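Local coordinates for Alpha/beta hydrolase fold protein (Sphaerobacter thermophilus, PDB 3R0V) that probably acts as a hydrolase of the alpha/beta hydrolase family, its natural substrate not established, and here holds D-malate in its pocket, at residues T152-T156 and E157-V161; D164-A167 and Q168-A172. One frame throughout, in Å; residues are numbered along the deposited sequence.

Contact 1 (T152-T156 and E157-V161); sequences TYFMT and EGVGV. With MLT (D-malate), chain F.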
loop_
_atom_site.group_PDB
_atom_site.type_symbol
_atom_site.label_atom_id
_atom_site.label_comp_id
_atom_site.label_asym_id
_atom_site.label_seq_id
_atom_site.Cartn_x
_atom_site.Cartn_y
_atom_site.Cartn_z
ATOM N N THR A 152 13.147 8.755 -7.929
ATOM C CA THR A 152 13.914 9.576 -7.004
ATOM C C THR A 152 13.093 10.763 -6.499
ATOM O O THR A 152 13.121 11.093 -5.313
ATOM C CB THR A 152 15.183 10.079 -7.689
ATOM O OG1 THR A 152 15.977 8.948 -8.056
ATOM C CG2 THR A 152 15.985 10.972 -6.747
ATOM N N TYR A 153 12.344 11.380 -7.405
ATOM C CA TYR A 153 11.517 12.531 -7.078
ATOM C C TYR A 153 10.391 12.120 -6.136
ATOM O O TYR A 153 10.147 12.779 -5.130
ATOM C CB TYR A 153 10.974 13.179 -8.357
ATOM C CG TYR A 153 10.183 14.444 -8.130
ATOM C CD1 TYR A 153 10.805 15.616 -7.722
ATOM C CD2 TYR A 153 8.813 14.467 -8.356
ATOM C CE1 TYR A 153 10.075 16.784 -7.529
ATOM C CE2 TYR A 153 8.077 15.625 -8.173
ATOM C CZ TYR A 153 8.711 16.771 -7.751
ATOM O OH TYR A 153 7.991 17.926 -7.565
ATOM N N PHE A 154 9.702 11.031 -6.468
ATOM C CA PHE A 154 8.676 10.505 -5.568
ATOM C C PHE A 154 9.245 10.262 -4.163
ATOM O O PHE A 154 8.668 10.688 -3.158
ATOM C CB PHE A 154 8.099 9.196 -6.115
ATOM C CG PHE A 154 7.409 8.359 -5.065
ATOM C CD1 PHE A 154 6.176 8.730 -4.557
ATOM C CD2 PHE A 154 8.009 7.217 -4.572
ATOM C CE1 PHE A 154 5.555 7.959 -3.588
ATOM C CE2 PHE A 154 7.393 6.452 -3.598
ATOM C CZ PHE A 154 6.177 6.824 -3.114
HETATM N N MSE A 155 10.388 9.592 -4.080
HETATM C CA MSE A 155 10.926 9.256 -2.773
HETATM C C MSE A 155 11.372 10.460 -1.972
HETATM O O MSE A 155 11.098 10.538 -0.782
HETATM C CB MSE A 155 12.056 8.257 -2.904
HETATM C CG MSE A 155 11.548 6.964 -3.447
HETATM SE SE MSE A 155 12.859 5.580 -3.347
HETATM C CE MSE A 155 11.710 4.131 -3.977
ATOM N N THR A 156 12.052 11.401 -2.619
ATOM C CA THR A 156 12.575 12.564 -1.912
ATOM C C THR A 156 11.539 13.649 -1.664
ATOM O O THR A 156 11.505 14.237 -0.580
ATOM C CB THR A 156 13.758 13.192 -2.672
ATOM O OG1 THR A 156 13.348 13.531 -4.010
ATOM C CG2 THR A 156 14.939 12.230 -2.720
ATOM N N GLU A 157 10.712 13.931 -2.664
ATOM C CA GLU A 157 9.761 15.030 -2.567
ATOM C C GLU A 157 8.345 14.558 -2.260
ATOM O O GLU A 157 7.575 15.279 -1.634
ATOM C CB GLU A 157 9.787 15.885 -3.839
ATOM C CG GLU A 157 11.137 16.499 -4.130
ATOM C CD GLU A 157 11.639 17.361 -2.987
ATOM O OE1 GLU A 157 10.810 17.977 -2.274
ATOM O OE2 GLU A 157 12.874 17.414 -2.801
ATOM N N GLY A 158 8.004 13.350 -2.693
ATOM C CA GLY A 158 6.676 12.820 -2.434
ATOM C C GLY A 158 6.545 12.322 -1.013
ATOM O O GLY A 158 5.577 12.652 -0.319
ATOM N N VAL A 159 7.507 11.522 -0.570
ATOM C CA VAL A 159 7.420 10.941 0.770
ATOM C C VAL A 159 8.601 11.259 1.708
ATOM O O VAL A 159 8.755 10.628 2.751
ATOM C CB VAL A 159 7.128 9.424 0.720
ATOM C CG1 VAL A 159 5.691 9.189 0.237
ATOM C CG2 VAL A 159 8.118 8.703 -0.186
ATOM N N GLY A 160 9.427 12.238 1.339
ATOM C CA GLY A 160 10.378 12.825 2.276
ATOM C C GLY A 160 11.562 11.976 2.711
ATOM O O GLY A 160 12.078 12.162 3.812
ATOM N N VAL A 161 12.000 11.051 1.865
ATOM C CA VAL A 161 13.143 10.202 2.188
ATOM C C VAL A 161 14.418 11.000 1.934
ATOM O O VAL A 161 14.528 11.681 0.916
ATOM C CB VAL A 161 13.155 8.939 1.314
ATOM C CG1 VAL A 161 14.336 8.049 1.671
ATOM C CG2 VAL A 161 11.836 8.173 1.448
HETATM C C1 MLT F . 4.227 4.551 -0.463
HETATM O O1 MLT F . 3.540 3.574 -0.909
HETATM O O2 MLT F . 3.702 5.512 0.099
HETATM C C2 MLT F . 5.721 4.481 -0.625
HETATM O O3 MLT F . 6.106 3.177 -1.012
HETATM C C3 MLT F . 6.422 4.892 0.662
HETATM C C4 MLT F . 7.874 4.464 0.626
HETATM O O4 MLT F . 8.308 3.706 -0.269
HETATM O O5 MLT F . 8.667 4.868 1.500
HETATM O O HOH W 1 14.733 15.631 -5.126
HETATM O O HOH W 2 14.334 14.379 0.666
HETATM O O HOH W 3 10.905 16.502 0.858
#
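The Tyr153 ring carries CB of Glu157 on one face, 3.8 Å above its plane and toward the rim, a CH-pi contact one helical turn on; ring and carboxylate planes lie 37° apart. CG2 of Val159 sits over a face of the Phe154 ring, also off-centre, while D-malate meets this ring at its edge, Phe154 CZ lying 3.4 Å from C2 of the ligand. With CG anti to the backbone N (chi1 160°), the Phe154 ring is carried to Val159 and the ligand, although its CB points away.

The backbone is leaving the alpha-helix. Tyr153 O accepts from both Glu157 N and Gly158 N, and Val159 N reaches Phe154 O at 3.0 Å in a wider pi-type turn. Val161 N reaches back six residues to Met155 O (2.8 Å, 165° at the hydrogen), past Gly160, whose positive phi suits a glycine. Thr156 OG1 donates to Thr152 O (2.8 Å), which Thr156 N grips from the opposite face. Replacing Glu157 with alanine would keep CB over the ring but is likely to strip CG from beside Tyr153 CE1 and cost the water on Thr156 OG1 its weak carboxylate partner. The chemistry thus divides: another water bridges Thr156 O (3.1 Å) and Val161 O (2.7 Å), whereas the apolar Phe154 edge lines the D-malate pocket, whose Ala32 and Ser96 supply backbone N-H groups.

Contact 2 (D164-A167 and Q168-A172); sequences DLVA and QMQQA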
loop_
_atom_site.group_PDB
_atom_site.type_symbol
_atom_site.label_atom_id
_atom_site.label_comp_id
_atom_site.label_asym_id
_atom_site.label_seq_id
_atom_site.Cartn_x
_atom_site.Cartn_y
_atom_site.Cartn_z
ATOM N N ASP A 164 20.499 10.453 0.841
ATOM C CA ASP A 164 21.427 9.340 1.020
ATOM C C ASP A 164 20.746 7.976 0.920
ATOM O O ASP A 164 21.274 7.070 0.288
ATOM C CB ASP A 164 22.238 9.473 2.322
ATOM C CG ASP A 164 21.385 9.361 3.567
ATOM O OD1 ASP A 164 21.752 8.564 4.455
ATOM O OD2 ASP A 164 20.358 10.064 3.669
ATOM N N LEU A 165 19.569 7.833 1.522
ATOM C CA LEU A 165 18.868 6.551 1.463
ATOM C C LEU A 165 18.365 6.279 0.055
ATOM O O LEU A 165 18.399 5.142 -0.406
ATOM C CB LEU A 165 17.725 6.492 2.472
ATOM C CG LEU A 165 18.140 6.592 3.943
ATOM C CD1 LEU A 165 16.899 6.506 4.825
ATOM C CD2 LEU A 165 19.158 5.512 4.316
ATOM N N VAL A 166 17.928 7.329 -0.641
ATOM C CA VAL A 166 17.410 7.141 -1.986
ATOM C C VAL A 166 18.535 6.738 -2.934
ATOM O O VAL A 166 18.372 5.856 -3.773
ATOM C CB VAL A 166 16.668 8.385 -2.499
ATOM C CG1 VAL A 166 16.070 8.119 -3.877
ATOM C CG2 VAL A 166 15.565 8.770 -1.528
ATOM N N ALA A 167 19.695 7.368 -2.776
ATOM C CA ALA A 167 20.832 7.016 -3.610
ATOM C C ALA A 167 21.229 5.559 -3.384
ATOM O O ALA A 167 21.615 4.865 -4.319
ATOM C CB ALA A 167 22.002 7.964 -3.348
ATOM N N GLN A 168 21.136 5.096 -2.143
ATOM C CA GLN A 168 21.422 3.699 -1.830
ATOM C C GLN A 168 20.422 2.755 -2.504
ATOM O O GLN A 168 20.808 1.715 -3.037
ATOM C CB GLN A 168 21.423 3.478 -0.317
ATOM C CG GLN A 168 21.842 2.081 0.089
ATOM C CD GLN A 168 23.218 1.723 -0.425
ATOM O OE1 GLN A 168 24.127 2.552 -0.426
ATOM N NE2 GLN A 168 23.378 0.481 -0.871
HETATM N N MSE A 169 19.140 3.119 -2.487
HETATM C CA MSE A 169 18.123 2.314 -3.184
HETATM C C MSE A 169 18.456 2.143 -4.665
HETATM O O MSE A 169 18.199 1.093 -5.256
HETATM C CB MSE A 169 16.739 2.949 -3.076
HETATM C CG MSE A 169 16.278 3.304 -1.686
HETATM SE SE MSE A 169 14.470 4.017 -1.778
HETATM C CE MSE A 169 13.581 2.329 -2.162
ATOM N N GLN A 170 19.006 3.187 -5.271
ATOM C CA GLN A 170 19.346 3.171 -6.689
ATOM C C GLN A 170 20.412 2.126 -6.999
ATOM O O GLN A 170 20.558 1.690 -8.142
ATOM C CB GLN A 170 19.826 4.555 -7.125
ATOM C CG GLN A 170 18.732 5.596 -7.088
ATOM C CD GLN A 170 19.255 7.015 -6.994
ATOM O OE1 GLN A 170 20.465 7.254 -7.007
ATOM N NE2 GLN A 170 18.338 7.967 -6.874
ATOM N N GLN A 171 21.163 1.738 -5.975
ATOM C CA GLN A 171 22.223 0.751 -6.129
ATOM C C GLN A 171 21.709 -0.668 -5.892
ATOM O O GLN A 171 22.420 -1.637 -6.143
ATOM C CB GLN A 171 23.375 1.052 -5.163
ATOM C CG GLN A 171 24.040 2.401 -5.384
ATOM C CD GLN A 171 24.800 2.464 -6.691
ATOM O OE1 GLN A 171 25.002 1.447 -7.353
ATOM N NE2 GLN A 171 25.229 3.663 -7.069
ATOM N N ALA A 172 20.477 -0.786 -5.407
ATOM C CA ALA A 172 19.927 -2.086 -5.030
ATOM C C ALA A 172 19.257 -2.804 -6.199
ATOM O O ALA A 172 18.851 -2.172 -7.176
ATOM C CB ALA A 172 18.949 -1.938 -3.887
#
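Met169 N donates to Leu165 O at 3.0 Å, with an N-H...O angle of 158°, in the regular i to i+4 pattern of helix 163-170. Gln168 N to Asp164 O repeats it one residue earlier. At Gln170 the pattern becomes mixed: its N bonds Val166 O at 3.1 Å and makes a weak second bond to Ala167 O, evidence that the last turn is tightening toward i to i+3 spacing. Gln171 N to Gln168 O, at 3.0 Å, continues that shorter step.

The side chains follow the spiral. In one of two modelled conformers, CG of Gln170, anti to the carbonyl carbon (chi1 -67°), passes 3.3 Å from Val166 O, and the extended chain runs back along the preceding turn. In that conformer NE2 lies 3.8 Å from Val166 CG1, and OE1 lies 3.4 Å from Ala167 CA. Met169 CG comes within 3.1 Å of Leu165 O, but the chain beyond it, extended at chi2 (-177°), leads away from that turn.

Asp164, Ala167, Gln168 and Gln171 lie on the solvent side. Val166 and Met169 give the helix an inward side: Val166 packs on Met155 and Thr156 of helix 147-158, Met169 reaches Trp175 and Met178 of helix 175-180, and Leu165 touches His245 in a loop.

Along the chain, contact 1 comes first and contact 2 follows in series; neither encloses the other, and each closes a single turn or helix end. Helix 147-158 finishes inside contact 1, and residues 159-162 lead into helix 163-170, which carries contact 2. The chain folds back there, bringing the centres of the contacts to about 12 Å. Val166 CG2 meets Val161 CG1 at 3.5 Å, while a weak hydrogen bond joins Gln170 NE2 to Thr152 OG1 in one of the two Gln170 conformers. Both contacts belong to the helical region between strands 111-117 and 209-213, the usual place of an alpha/beta hydrolase cap, beside the D-malate pocket.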